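Local coordinates for tannase (Fusobacterium nucleatum subsp. nucleatum ATCC 25586, PDB 6YQ4), which acts as a tannase against gallotannins, probably hydrolysing their ester bonds with a serine-hydrolase machinery on an alpha/beta-hydrolase fold, at residues K300-I305 with I451-A456; E213-A218 with K445-A450; S217-M222 with P353-S358; A469-Q474 with G478-E483. All blocks are in the same frame, centred on the assembly; numbering follows the deposited sequence.

Contact 1 (K300-I305 with I451-A456); sequences KTYLSI and IPAILA
Ala453 sets its methyl group against Leu303 and Tyr302, and this small apolar patch is all that joins residues 300-305 to 451-456. Apolar packing comes first. Leu303 delivers one branch: its CD2 lies 3.8 Å from Ala453 CB, while CD1 turns to other neighbours. With CG anti to its own carbonyl carbon (chi1 -73°), the leucine reaches across although its CB does not head straight for the other helix. Tyr302 meets the same methyl with the rim of its ring, CE2 standing 4.3 Å from Ala453 CB close to the ring plane. Alanine suits the spot because a single methyl can serve both larger residues and lets the backbones come near, with Leu303 CA and Ala453 CA 7.7 Å apart.

No hydrogen bond passes between the two segments; the polar bonds run within each helix. Ala456 N donates to Pro452 O at 2.8 Å, and Pro452 itself sits in the first turn, where its missing N-H costs the helix little. Away from the patch, Lys300 NZ forms a salt bridge with Asp341.

Helix 450-461 forms the beta-alpha-beta crossover between parallel neighbouring strands 435-439 and 465-469. Leu303 also touches Trp221 and Met222 of helix 212-223 and Leu340 of helix 340-344, while Ile454 packs on helix 259-279.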
loop_
_atom_site.group_PDB
_atom_site.type_symbol
_atom_site.label_atom_id
_atom_site.label_comp_id
_atom_site.label_asym_id
_atom_site.label_seq_id
_atom_site.Cartn_x
_atom_site.Cartn_y
_atom_site.Cartn_z
ATOM N N LYS A 300 -11.504 19.949 -1.370
ATOM C CA LYS A 300 -11.126 20.034 -2.780
ATOM C C LYS A 300 -10.034 21.078 -3.009
ATOM O O LYS A 300 -9.138 20.874 -3.840
ATOM C CB LYS A 300 -12.363 20.367 -3.622
ATOM C CG LYS A 300 -12.060 20.788 -5.068
ATOM C CD LYS A 300 -13.319 20.884 -5.929
ATOM C CE LYS A 300 -14.067 19.553 -5.964
ATOM N NZ LYS A 300 -15.330 19.623 -6.777
ATOM N N THR A 301 -10.094 22.209 -2.281
ATOM C CA THR A 301 -9.042 23.224 -2.363
ATOM C C THR A 301 -7.726 22.693 -1.801
ATOM O O THR A 301 -6.645 23.010 -2.313
ATOM C CB THR A 301 -9.486 24.498 -1.622
ATOM O OG1 THR A 301 -10.579 25.101 -2.321
ATOM C CG2 THR A 301 -8.352 25.527 -1.504
ATOM N N TYR A 302 -7.801 21.874 -0.753
ATOM C CA TYR A 302 -6.611 21.201 -0.246
ATOM C C TYR A 302 -5.990 20.294 -1.310
ATOM O O TYR A 302 -4.771 20.318 -1.527
ATOM C CB TYR A 302 -6.964 20.397 1.006
ATOM C CG TYR A 302 -5.831 19.557 1.528
ATOM C CD1 TYR A 302 -4.845 20.113 2.328
ATOM C CD2 TYR A 302 -5.733 18.219 1.211
ATOM C CE1 TYR A 302 -3.803 19.358 2.789
ATOM C CE2 TYR A 302 -4.684 17.455 1.669
ATOM C CZ TYR A 302 -3.733 18.032 2.460
ATOM O OH TYR A 302 -2.698 17.264 2.931
ATOM N N LEU A 303 -6.812 19.471 -1.977
ATOM C CA LEU A 303 -6.265 18.579 -2.991
ATOM C C LEU A 303 -5.607 19.356 -4.116
ATOM O O LEU A 303 -4.532 18.977 -4.603
ATOM C CB LEU A 303 -7.351 17.682 -3.564
ATOM C CG LEU A 303 -7.889 16.549 -2.731
ATOM C CD1 LEU A 303 -8.293 15.460 -3.699
ATOM C CD2 LEU A 303 -6.814 16.063 -1.794
ATOM N N SER A 304 -6.254 20.432 -4.562
ATOM C CA SER A 304 -5.705 21.185 -5.672
ATOM C C SER A 304 -4.336 21.748 -5.317
ATOM O O SER A 304 -3.487 21.910 -6.195
ATOM C CB SER A 304 -6.678 22.293 -6.073
ATOM O OG SER A 304 -6.502 23.449 -5.263
ATOM N N ILE A 305 -4.088 22.015 -4.033
ATOM C CA ILE A 305 -2.789 22.554 -3.636
ATOM C C ILE A 305 -1.711 21.484 -3.730
ATOM O O ILE A 305 -0.574 21.768 -4.125
ATOM C CB ILE A 305 -2.880 23.171 -2.229
ATOM C CG1 ILE A 305 -3.846 24.353 -2.250
ATOM C CG2 ILE A 305 -1.536 23.665 -1.791
ATOM C CD1 ILE A 305 -4.159 24.927 -0.878
ATOM N N ILE A 451 -7.713 9.460 -1.401
ATOM C CA ILE A 451 -7.616 8.364 -0.437
ATOM C C ILE A 451 -6.267 8.415 0.277
ATOM O O ILE A 451 -6.243 8.411 1.518
ATOM C CB ILE A 451 -7.843 6.988 -1.101
ATOM C CG1 ILE A 451 -9.310 6.785 -1.477
ATOM C CG2 ILE A 451 -7.409 5.861 -0.141
ATOM C CD1 ILE A 451 -10.182 6.382 -0.265
ATOM N N PRO A 452 -5.125 8.425 -0.425
ATOM C CA PRO A 452 -3.861 8.620 0.299
ATOM C C PRO A 452 -3.779 9.974 0.995
ATOM O O PRO A 452 -3.212 10.050 2.096
ATOM C CB PRO A 452 -2.774 8.470 -0.790
ATOM C CG PRO A 452 -3.482 8.707 -2.116
ATOM C CD PRO A 452 -4.897 8.189 -1.873
ATOM N N ALA A 453 -4.340 11.037 0.399
ATOM C CA ALA A 453 -4.407 12.335 1.092
ATOM C C ALA A 453 -5.134 12.222 2.427
ATOM O O ALA A 453 -4.671 12.770 3.444
ATOM C CB ALA A 453 -5.114 13.390 0.231
ATOM N N ILE A 454 -6.291 11.535 2.441
ATOM C CA ILE A 454 -7.034 11.345 3.691
ATOM C C ILE A 454 -6.209 10.554 4.705
ATOM O O ILE A 454 -6.226 10.852 5.902
ATOM C CB ILE A 454 -8.382 10.665 3.413
ATOM C CG1 ILE A 454 -9.395 11.669 2.865
ATOM C CG2 ILE A 454 -8.900 9.933 4.657
ATOM C CD1 ILE A 454 -10.595 10.950 2.254
ATOM N N LEU A 455 -5.471 9.534 4.255
ATOM C CA LEU A 455 -4.584 8.832 5.183
ATOM C C LEU A 455 -3.544 9.790 5.761
ATOM O O LEU A 455 -3.331 9.844 6.980
ATOM C CB LEU A 455 -3.895 7.677 4.475
ATOM C CG LEU A 455 -2.867 6.849 5.232
ATOM C CD1 LEU A 455 -3.559 5.963 6.230
ATOM C CD2 LEU A 455 -2.094 6.005 4.234
ATOM N N ALA A 456 -2.895 10.559 4.882
ATOM C CA ALA A 456 -1.898 11.526 5.306
ATOM C C ALA A 456 -2.486 12.550 6.279
ATOM O O ALA A 456 -1.845 12.913 7.266
ATOM C CB ALA A 456 -1.291 12.193 4.064
#

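Contact 2 (E213-A218 with K445-A450); sequences ENADSA and KDTSLA
Ser448 lies against Ala218, its CB 4.1 Å from Ala218 CB and its hydroxyl beside the end of the same residue's carbonyl. The bond from Ser448 OG to Ala218 O is weak at 3.3 Å; that oxygen is also the acceptor of the helical bond from Met222 N. Ala450 adds a second methyl contact, its CB 4.3 Å from Ala218 CB, and Ala215 CB comes loosely up to Thr447 OG1. Small residues suit such a buried place, where a loop has to run close along a helix.

The serine hydroxyl is positioned by its other role. Standing opposite its backbone N (chi1 -168°), OG accepts from Ala450 N at 3.4 Å and 154°, a weak capping bond at the turn into helix 450-461. One hydroxyl thus bridges the helix start and helix 212-223, though by two weak bonds.

Farther out, the salt bridge of Asp446 with Arg246 and the bond from Lys445 NZ to Asp348 O anchor the loop, and Phe272 of helix 259-279 covers Ala218. The loop follows strand 435-439, the place where alpha/beta hydrolases commonly carry the catalytic acid; Asp444, just before this segment, probably fills that role in a triad with Ser166 and His476.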
loop_
_atom_site.group_PDB
_atom_site.type_symbol
_atom_site.label_atom_id
_atom_site.label_comp_id
_atom_site.label_asym_id
_atom_site.label_seq_id
_atom_site.Cartn_x
_atom_site.Cartn_y
_atom_site.Cartn_z
ATOM N N GLU A 213 -13.644 0.262 1.503
ATOM C CA GLU A 213 -15.076 0.536 1.538
ATOM C C GLU A 213 -15.418 2.007 1.279
ATOM O O GLU A 213 -16.576 2.297 0.953
ATOM C CB GLU A 213 -15.661 0.079 2.890
ATOM C CG GLU A 213 -15.186 0.853 4.120
ATOM C CD GLU A 213 -13.912 0.279 4.703
ATOM O OE1 GLU A 213 -13.164 -0.341 3.912
ATOM O OE2 GLU A 213 -13.642 0.464 5.926
ATOM N N ASN A 214 -14.464 2.950 1.397
ATOM C CA ASN A 214 -14.749 4.337 1.012
ATOM C C ASN A 214 -14.103 4.751 -0.305
ATOM O O ASN A 214 -14.293 5.896 -0.737
ATOM C CB ASN A 214 -14.330 5.327 2.108
ATOM C CG ASN A 214 -15.095 5.119 3.402
ATOM O OD1 ASN A 214 -16.306 5.330 3.453
ATOM N ND2 ASN A 214 -14.394 4.687 4.455
ATOM N N ALA A 215 -13.356 3.871 -0.962
ATOM C CA ALA A 215 -12.668 4.289 -2.180
ATOM C C ALA A 215 -13.581 4.412 -3.407
ATOM O O ALA A 215 -13.171 5.043 -4.392
ATOM C CB ALA A 215 -11.518 3.336 -2.467
ATOM N N ASP A 216 -14.803 3.858 -3.374
ATOM C CA ASP A 216 -15.737 4.021 -4.495
ATOM C C ASP A 216 -16.317 5.434 -4.577
ATOM O O ASP A 216 -16.387 6.022 -5.665
ATOM C CB ASP A 216 -16.876 3.010 -4.383
ATOM C CG ASP A 216 -16.459 1.621 -4.808
ATOM O OD1 ASP A 216 -15.712 1.501 -5.815
ATOM O OD2 ASP A 216 -16.875 0.656 -4.128
ATOM N N SER A 217 -16.825 5.963 -3.456
ATOM C CA SER A 217 -17.349 7.327 -3.459
ATOM C C SER A 217 -16.253 8.337 -3.759
ATOM O O SER A 217 -16.482 9.322 -4.474
ATOM C CB SER A 217 -18.010 7.651 -2.116
ATOM O OG SER A 217 -17.079 7.496 -1.053
ATOM N N ALA A 218 -15.059 8.121 -3.215
ATOM C CA ALA A 218 -13.978 9.060 -3.467
ATOM C C ALA A 218 -13.595 9.056 -4.937
ATOM O O ALA A 218 -13.299 10.112 -5.515
ATOM C CB ALA A 218 -12.775 8.732 -2.580
ATOM N N LYS A 445 -4.323 6.783 -11.520
ATOM C CA LYS A 445 -5.770 6.690 -11.431
ATOM C C LYS A 445 -6.220 5.303 -11.000
ATOM O O LYS A 445 -7.387 4.959 -11.178
ATOM C CB LYS A 445 -6.412 7.083 -12.753
ATOM C CG LYS A 445 -6.066 8.508 -13.165
ATOM C CD LYS A 445 -6.747 8.863 -14.495
ATOM C CE LYS A 445 -6.426 10.282 -14.911
ATOM N NZ LYS A 445 -6.607 10.434 -16.381
ATOM N N ASP A 446 -5.325 4.519 -10.385
ATOM C CA ASP A 446 -5.753 3.240 -9.830
ATOM C C ASP A 446 -6.605 3.441 -8.599
ATOM O O ASP A 446 -7.447 2.592 -8.284
ATOM C CB ASP A 446 -4.551 2.360 -9.509
ATOM C CG ASP A 446 -4.007 1.642 -10.759
ATOM O OD1 ASP A 446 -3.559 2.318 -11.720
ATOM O OD2 ASP A 446 -4.034 0.398 -10.775
ATOM N N THR A 447 -6.391 4.549 -7.893
ATOM C CA THR A 447 -7.273 4.981 -6.825
ATOM C C THR A 447 -7.295 6.501 -6.823
ATOM O O THR A 447 -6.451 7.154 -7.438
ATOM C CB THR A 447 -6.849 4.444 -5.451
ATOM O OG1 THR A 447 -7.873 4.741 -4.501
ATOM C CG2 THR A 447 -5.541 5.063 -4.983
ATOM N N SER A 448 -8.300 7.048 -6.165
ATOM C CA SER A 448 -8.416 8.487 -6.020
ATOM C C SER A 448 -7.261 9.051 -5.194
ATOM O O SER A 448 -6.898 8.493 -4.160
ATOM C CB SER A 448 -9.745 8.805 -5.347
ATOM O OG SER A 448 -10.022 10.178 -5.424
ATOM N N LEU A 449 -6.676 10.168 -5.648
ATOM C CA LEU A 449 -5.700 10.869 -4.809
ATOM C C LEU A 449 -6.302 11.300 -3.466
ATOM O O LEU A 449 -5.566 11.535 -2.500
ATOM C CB LEU A 449 -5.156 12.094 -5.553
ATOM C CG LEU A 449 -4.159 13.006 -4.834
ATOM C CD1 LEU A 449 -2.821 12.303 -4.650
ATOM C CD2 LEU A 449 -3.967 14.285 -5.604
ATOM N N ALA A 450 -7.630 11.380 -3.390
ATOM C CA ALA A 450 -8.304 11.716 -2.145
ATOM C C ALA A 450 -8.001 10.711 -1.043
ATOM O O ALA A 450 -8.017 11.073 0.138
ATOM C CB ALA A 450 -9.814 11.802 -2.395
#

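Contact 3 (S217-M222 with P353-S358); sequences SAYEWM and PPAFDS
Glu220 and Tyr219 face Pro353 and Ala355, joining helix 212-223 of the alpha/beta-hydrolase fold to a loop in the long excursion between strands 202-206 and 435-439, where enzymes of this fold often carry a lid.

From CB, which points to the loop, Glu220 runs to a CG lying beside the backbone N (chi1 -65°), and CG begins the approach to Pro353 CB. A bend at chi2 (-46°) then folds the chain, so that glutamate and proline ring cross at nearly a right angle. CD lies 3.5 Å from Pro353 CB, and OE1 comes closer still, 3.2 Å from the same Pro353 CB. OE1 also receives a bond from a water at 2.9 Å; that water in turn accepts from Ala355 N at 3.0 Å, so it bridges the carboxylate and the loop backbone. The other oxygen, OE2, is held by the salt bridge to Arg349 and a bond with Ser265. A carboxylate suits this buried spot because both its oxygens are satisfied, and proline, lacking an N-H, presents only carbon to it. The peptide bond before Pro354 is cis, sharply turning the loop between the glutamate contact and the tyrosine contact.

Tyr219 offers its ring to Ala355. Glu220 OE1 lies in the ring plane at the edge, where the hydrogens should carry slight positive charge. Tyr219 OH is hydrogen-bonded to Lys445 O and Lys351 N, which fixes the ring's tip. Over one face, in a CH-pi contact, Ala355 CB stands 4.2 Å from the centroid of the Tyr219 ring, 21° off its normal and displaced toward the CG-CD1 side of the rim.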
loop_
_atom_site.group_PDB
_atom_site.type_symbol
_atom_site.label_atom_id
_atom_site.label_comp_id
_atom_site.label_asym_id
_atom_site.label_seq_id
_atom_site.Cartn_x
_atom_site.Cartn_y
_atom_site.Cartn_z
ATOM N N SER A 217 -16.825 5.963 -3.456
ATOM C CA SER A 217 -17.349 7.327 -3.459
ATOM C C SER A 217 -16.253 8.337 -3.759
ATOM O O SER A 217 -16.482 9.322 -4.474
ATOM C CB SER A 217 -18.010 7.651 -2.116
ATOM O OG SER A 217 -17.079 7.496 -1.053
ATOM N N ALA A 218 -15.059 8.121 -3.215
ATOM C CA ALA A 218 -13.978 9.060 -3.467
ATOM C C ALA A 218 -13.595 9.056 -4.937
ATOM O O ALA A 218 -13.299 10.112 -5.515
ATOM C CB ALA A 218 -12.775 8.732 -2.580
ATOM N N TYR A 219 -13.630 7.883 -5.570
ATOM C CA TYR A 219 -13.226 7.784 -6.973
ATOM C C TYR A 219 -14.225 8.477 -7.893
ATOM O O TYR A 219 -13.834 9.079 -8.898
ATOM C CB TYR A 219 -13.073 6.317 -7.355
ATOM C CG TYR A 219 -12.258 6.069 -8.612
ATOM C CD1 TYR A 219 -12.881 5.980 -9.850
ATOM C CD2 TYR A 219 -10.876 5.962 -8.563
ATOM C CE1 TYR A 219 -12.141 5.744 -11.014
ATOM C CE2 TYR A 219 -10.124 5.727 -9.715
ATOM C CZ TYR A 219 -10.774 5.614 -10.944
ATOM O OH TYR A 219 -10.064 5.384 -12.104
ATOM N N GLU A 220 -15.505 8.437 -7.548
ATOM C CA GLU A 220 -16.524 9.110 -8.331
ATOM C C GLU A 220 -16.620 10.594 -8.005
ATOM O O GLU A 220 -16.931 11.397 -8.884
ATOM C CB GLU A 220 -17.862 8.405 -8.104
ATOM C CG GLU A 220 -17.849 6.972 -8.647
ATOM C CD GLU A 220 -17.236 6.902 -10.042
ATOM O OE1 GLU A 220 -16.448 5.975 -10.301
ATOM O OE2 GLU A 220 -17.546 7.779 -10.889
ATOM N N TRP A 221 -16.379 10.977 -6.753
ATOM C CA TRP A 221 -16.194 12.388 -6.446
ATOM C C TRP A 221 -15.124 13.007 -7.346
ATOM O O TRP A 221 -15.368 14.014 -8.019
ATOM C CB TRP A 221 -15.838 12.550 -4.970
ATOM C CG TRP A 221 -15.523 13.954 -4.638
ATOM C CD1 TRP A 221 -16.397 14.987 -4.536
ATOM C CD2 TRP A 221 -14.226 14.491 -4.398
ATOM N NE1 TRP A 221 -15.726 16.152 -4.241
ATOM C CE2 TRP A 221 -14.388 15.873 -4.158
ATOM C CE3 TRP A 221 -12.940 13.949 -4.395
ATOM C CZ2 TRP A 221 -13.313 16.709 -3.885
ATOM C CZ3 TRP A 221 -11.875 14.788 -4.121
ATOM C CH2 TRP A 221 -12.068 16.150 -3.866
ATOM N N MET A 222 -13.949 12.385 -7.410
ATOM C CA MET A 222 -12.910 12.860 -8.321
ATOM C C MET A 222 -13.327 12.771 -9.798
ATOM O O MET A 222 -13.196 13.745 -10.546
ATOM C CB MET A 222 -11.629 12.076 -8.080
ATOM C CG MET A 222 -10.392 12.828 -8.518
ATOM S SD MET A 222 -8.968 12.562 -7.462
ATOM C CE MET A 222 -9.682 13.074 -5.933
ATOM N N PRO A 353 -17.195 2.566 -12.548
ATOM C CA PRO A 353 -17.872 2.601 -11.247
ATOM C C PRO A 353 -18.813 1.423 -11.070
ATOM O O PRO A 353 -19.577 1.088 -11.985
ATOM C CB PRO A 353 -18.655 3.923 -11.305
ATOM C CG PRO A 353 -18.997 4.069 -12.760
ATOM C CD PRO A 353 -17.896 3.387 -13.556
ATOM N N PRO A 354 -18.855 0.812 -9.872
ATOM C CA PRO A 354 -18.022 1.137 -8.702
ATOM C C PRO A 354 -16.626 0.512 -8.793
ATOM O O PRO A 354 -16.494 -0.690 -8.946
ATOM C CB PRO A 354 -18.815 0.547 -7.513
ATOM C CG PRO A 354 -20.190 0.251 -8.062
ATOM C CD PRO A 354 -19.994 -0.054 -9.513
ATOM N N ALA A 355 -15.601 1.346 -8.654
ATOM C CA ALA A 355 -14.235 0.957 -8.995
ATOM C C ALA A 355 -13.681 -0.177 -8.123
ATOM O O ALA A 355 -12.817 -0.931 -8.581
ATOM C CB ALA A 355 -13.327 2.190 -8.898
ATOM N N PHE A 356 -14.120 -0.294 -6.868
ATOM C CA PHE A 356 -13.600 -1.302 -5.946
ATOM C C PHE A 356 -14.636 -2.354 -5.563
ATOM O O PHE A 356 -14.359 -3.555 -5.684
ATOM C CB PHE A 356 -13.021 -0.622 -4.689
ATOM C CG PHE A 356 -11.861 0.282 -4.995
ATOM C CD1 PHE A 356 -12.080 1.596 -5.400
ATOM C CD2 PHE A 356 -10.565 -0.193 -4.949
ATOM C CE1 PHE A 356 -11.040 2.414 -5.739
ATOM C CE2 PHE A 356 -9.510 0.634 -5.280
ATOM C CZ PHE A 356 -9.748 1.945 -5.670
ATOM N N ASP A 357 -15.839 -1.959 -5.122
ATOM C CA ASP A 357 -16.898 -2.937 -4.844
ATOM C C ASP A 357 -17.842 -3.032 -6.049
ATOM O O ASP A 357 -18.910 -2.399 -6.081
ATOM C CB ASP A 357 -17.656 -2.594 -3.566
ATOM C CG ASP A 357 -18.504 -3.763 -3.079
ATOM O OD1 ASP A 357 -18.469 -4.799 -3.790
ATOM O OD2 ASP A 357 -19.177 -3.671 -2.012
ATOM N N SER A 358 -17.453 -3.860 -7.036
ATOM C CA SER A 358 -18.242 -4.065 -8.256
ATOM C C SER A 358 -19.557 -4.780 -7.980
ATOM O O SER A 358 -19.649 -5.639 -7.103
ATOM C CB SER A 358 -17.479 -4.901 -9.289
ATOM O OG SER A 358 -16.108 -4.597 -9.303
HETATM O O HOH W 1 -16.282 4.220 -7.999
#

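Contact 4 (A469-Q474 with G478-E483); sequences AAPWGQ and GDYDLE
Pro471 and Gln474, the two ends of a type II beta turn, both reach Tyr480 across the loop that leads from strand 465-469 to helix 482-493. In alpha/beta hydrolases this loop usually bears the catalytic histidine, and His476, between the two segments, probably has that part. The turn's own bond, Gln474 N to Pro471 O, is weak at 3.5 Å. Gly473 holds the third position, where a positive phi of 64° suits glycine, and the rigid ring of Pro471 offers an apolar surface to Tyr480.

The main side-chain contact is an amide-on-ring stack. Gln474 sends CG away from its backbone N, and a bend at chi2 (67°) lays the amide over one face of Tyr480, the two planes only 12° apart. OE1 sits above the middle of the ring, 3.4 Å from Tyr480 CG, and Gln474 CD is 3.6 Å from Tyr480 CE1. Farther along the ring, Gln474 CG makes a CH-pi contact, 4.2 Å from the centroid of the Tyr480 ring. Glutamine combines a flat surface for stacking with an amide that can still bond: NE2 has a hydrogen-bond partner next to the segments.

On the opposite face, Asp481 OD2 lies 4.1 Å above the Tyr480 plane, toward the rim. That carboxylate is held by a salt bridge to Arg437 and a bond with Tyr206, whose ring also meets Tyr480 edge-to-face. Asp481 occupies the N-cap position of helix 482-493 but makes no capping bond. Pro471 completes the surroundings of Tyr480 at the ring edge, near the ring plane, its CG 3.8 Å from Tyr480 OH.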
loop_
_atom_site.group_PDB
_atom_site.type_symbol
_atom_site.label_atom_id
_atom_site.label_comp_id
_atom_site.label_asym_id
_atom_site.label_seq_id
_atom_site.Cartn_x
_atom_site.Cartn_y
_atom_site.Cartn_z
ATOM N N ALA A 469 3.552 13.406 -0.873
ATOM C CA ALA A 469 3.914 14.022 -2.139
ATOM C C ALA A 469 3.212 13.263 -3.261
ATOM O O ALA A 469 3.062 12.037 -3.202
ATOM C CB ALA A 469 5.432 13.992 -2.360
ATOM N N ALA A 470 2.796 14.002 -4.286
ATOM C CA ALA A 470 2.244 13.433 -5.518
ATOM C C ALA A 470 3.218 13.758 -6.637
ATOM O O ALA A 470 3.123 14.819 -7.267
ATOM C CB ALA A 470 0.853 13.980 -5.814
ATOM N N PRO A 471 4.188 12.888 -6.901
ATOM C CA PRO A 471 5.209 13.193 -7.913
ATOM C C PRO A 471 4.601 13.353 -9.303
ATOM O O PRO A 471 3.814 12.522 -9.757
ATOM C CB PRO A 471 6.143 11.979 -7.843
ATOM C CG PRO A 471 5.841 11.328 -6.524
ATOM C CD PRO A 471 4.404 11.582 -6.258
ATOM N N TRP A 472 5.009 14.415 -9.984
ATOM C CA TRP A 472 4.468 14.778 -11.288
ATOM C C TRP A 472 4.770 13.729 -12.355
ATOM O O TRP A 472 5.852 13.126 -12.390
ATOM C CB TRP A 472 5.047 16.133 -11.723
ATOM C CG TRP A 472 4.438 16.620 -12.988
ATOM C CD1 TRP A 472 4.958 16.512 -14.256
ATOM C CD2 TRP A 472 3.175 17.283 -13.125
ATOM N NE1 TRP A 472 4.091 17.077 -15.172
ATOM C CE2 TRP A 472 2.992 17.555 -14.503
ATOM C CE3 TRP A 472 2.185 17.686 -12.217
ATOM C CZ2 TRP A 472 1.854 18.198 -14.988
ATOM C CZ3 TRP A 472 1.066 18.320 -12.696
ATOM C CH2 TRP A 472 0.901 18.563 -14.078
ATOM N N GLY A 473 3.809 13.538 -13.253
ATOM C CA GLY A 473 3.972 12.622 -14.362
ATOM C C GLY A 473 4.137 11.174 -13.972
ATOM O O GLY A 473 4.636 10.378 -14.776
ATOM N N GLN A 474 3.733 10.801 -12.767
ATOM C CA GLN A 474 3.996 9.474 -12.226
ATOM C C GLN A 474 2.682 8.713 -12.101
ATOM O O GLN A 474 1.732 9.201 -11.480
ATOM C CB GLN A 474 4.697 9.579 -10.862
ATOM C CG GLN A 474 4.771 8.275 -10.072
ATOM C CD GLN A 474 5.680 7.261 -10.750
ATOM O OE1 GLN A 474 6.868 7.528 -10.965
ATOM N NE2 GLN A 474 5.123 6.090 -11.099
ATOM N N GLY A 478 5.974 1.845 -7.664
ATOM C CA GLY A 478 6.715 2.106 -6.449
ATOM C C GLY A 478 8.199 1.995 -6.720
ATOM O O GLY A 478 8.623 1.548 -7.786
ATOM N N ASP A 479 8.984 2.440 -5.738
ATOM C CA ASP A 479 10.442 2.280 -5.734
ATOM C C ASP A 479 11.104 2.993 -6.903
ATOM O O ASP A 479 12.164 2.572 -7.367
ATOM C CB ASP A 479 10.855 0.799 -5.733
ATOM C CG ASP A 479 10.434 0.071 -4.471
ATOM O OD1 ASP A 479 10.608 -1.163 -4.431
ATOM O OD2 ASP A 479 9.947 0.721 -3.510
ATOM N N TYR A 480 10.481 4.051 -7.426
ATOM C CA TYR A 480 11.074 4.763 -8.551
ATOM C C TYR A 480 12.013 5.874 -8.098
ATOM O O TYR A 480 12.573 6.579 -8.942
ATOM C CB TYR A 480 9.981 5.339 -9.445
ATOM C CG TYR A 480 8.859 5.944 -8.645
ATOM C CD1 TYR A 480 7.728 5.207 -8.350
ATOM C CD2 TYR A 480 8.936 7.249 -8.173
ATOM C CE1 TYR A 480 6.709 5.735 -7.621
ATOM C CE2 TYR A 480 7.922 7.781 -7.418
ATOM C CZ TYR A 480 6.809 7.021 -7.147
ATOM O OH TYR A 480 5.771 7.537 -6.414
ATOM N N ASP A 481 12.220 6.009 -6.793
ATOM C CA ASP A 481 12.947 7.118 -6.180
ATOM C C ASP A 481 13.808 6.610 -5.028
ATOM O O ASP A 481 13.827 7.186 -3.938
ATOM C CB ASP A 481 11.957 8.168 -5.674
ATOM C CG ASP A 481 10.937 7.579 -4.694
ATOM O OD1 ASP A 481 10.278 8.353 -3.968
ATOM O OD2 ASP A 481 10.798 6.330 -4.641
ATOM N N LEU A 482 14.532 5.505 -5.248
ATOM C CA LEU A 482 15.208 4.851 -4.125
ATOM C C LEU A 482 16.223 5.763 -3.447
ATOM O O LEU A 482 16.474 5.620 -2.243
ATOM C CB LEU A 482 15.895 3.561 -4.577
ATOM C CG LEU A 482 14.910 2.462 -4.984
ATOM C CD1 LEU A 482 15.615 1.139 -5.223
ATOM C CD2 LEU A 482 13.818 2.306 -3.939
ATOM N N GLU A 483 16.849 6.679 -4.194
ATOM C CA GLU A 483 17.829 7.565 -3.566
ATOM C C GLU A 483 17.147 8.481 -2.551
ATOM O O GLU A 483 17.566 8.562 -1.398
ATOM C CB GLU A 483 18.584 8.383 -4.615
ATOM C CG GLU A 483 19.337 9.565 -4.012
ATOM C CD GLU A 483 20.340 10.199 -4.975
ATOM O OE1 GLU A 483 21.182 11.008 -4.521
ATOM O OE2 GLU A 483 20.289 9.894 -6.183
#

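Contacts 2 and 3 share Ser217 and Ala218 on helix 212-223, and their centres are 6 Å apart. Asp216 OD1, 2.6 Å from Phe356 N in a probable hydrogen bond, ties the helix of contact 2 to the loop of contact 3. Contact 1, centred about 11 Å from contact 2, continues the packing through Ile451, whose CG1 lies 4.1 Å from Ala218 CB. Contact 4 lies about 24 Å from contact 3, centre to centre, without touching it, but meets contact 2, where Leu449 CD1 is 4.2 Å from Ala470 CB. Contacts 2 and 4 involve the loops of the probable acid and histidine of the triad; all four lie away from the magnesium site at Asp150, Met153 and Gly155.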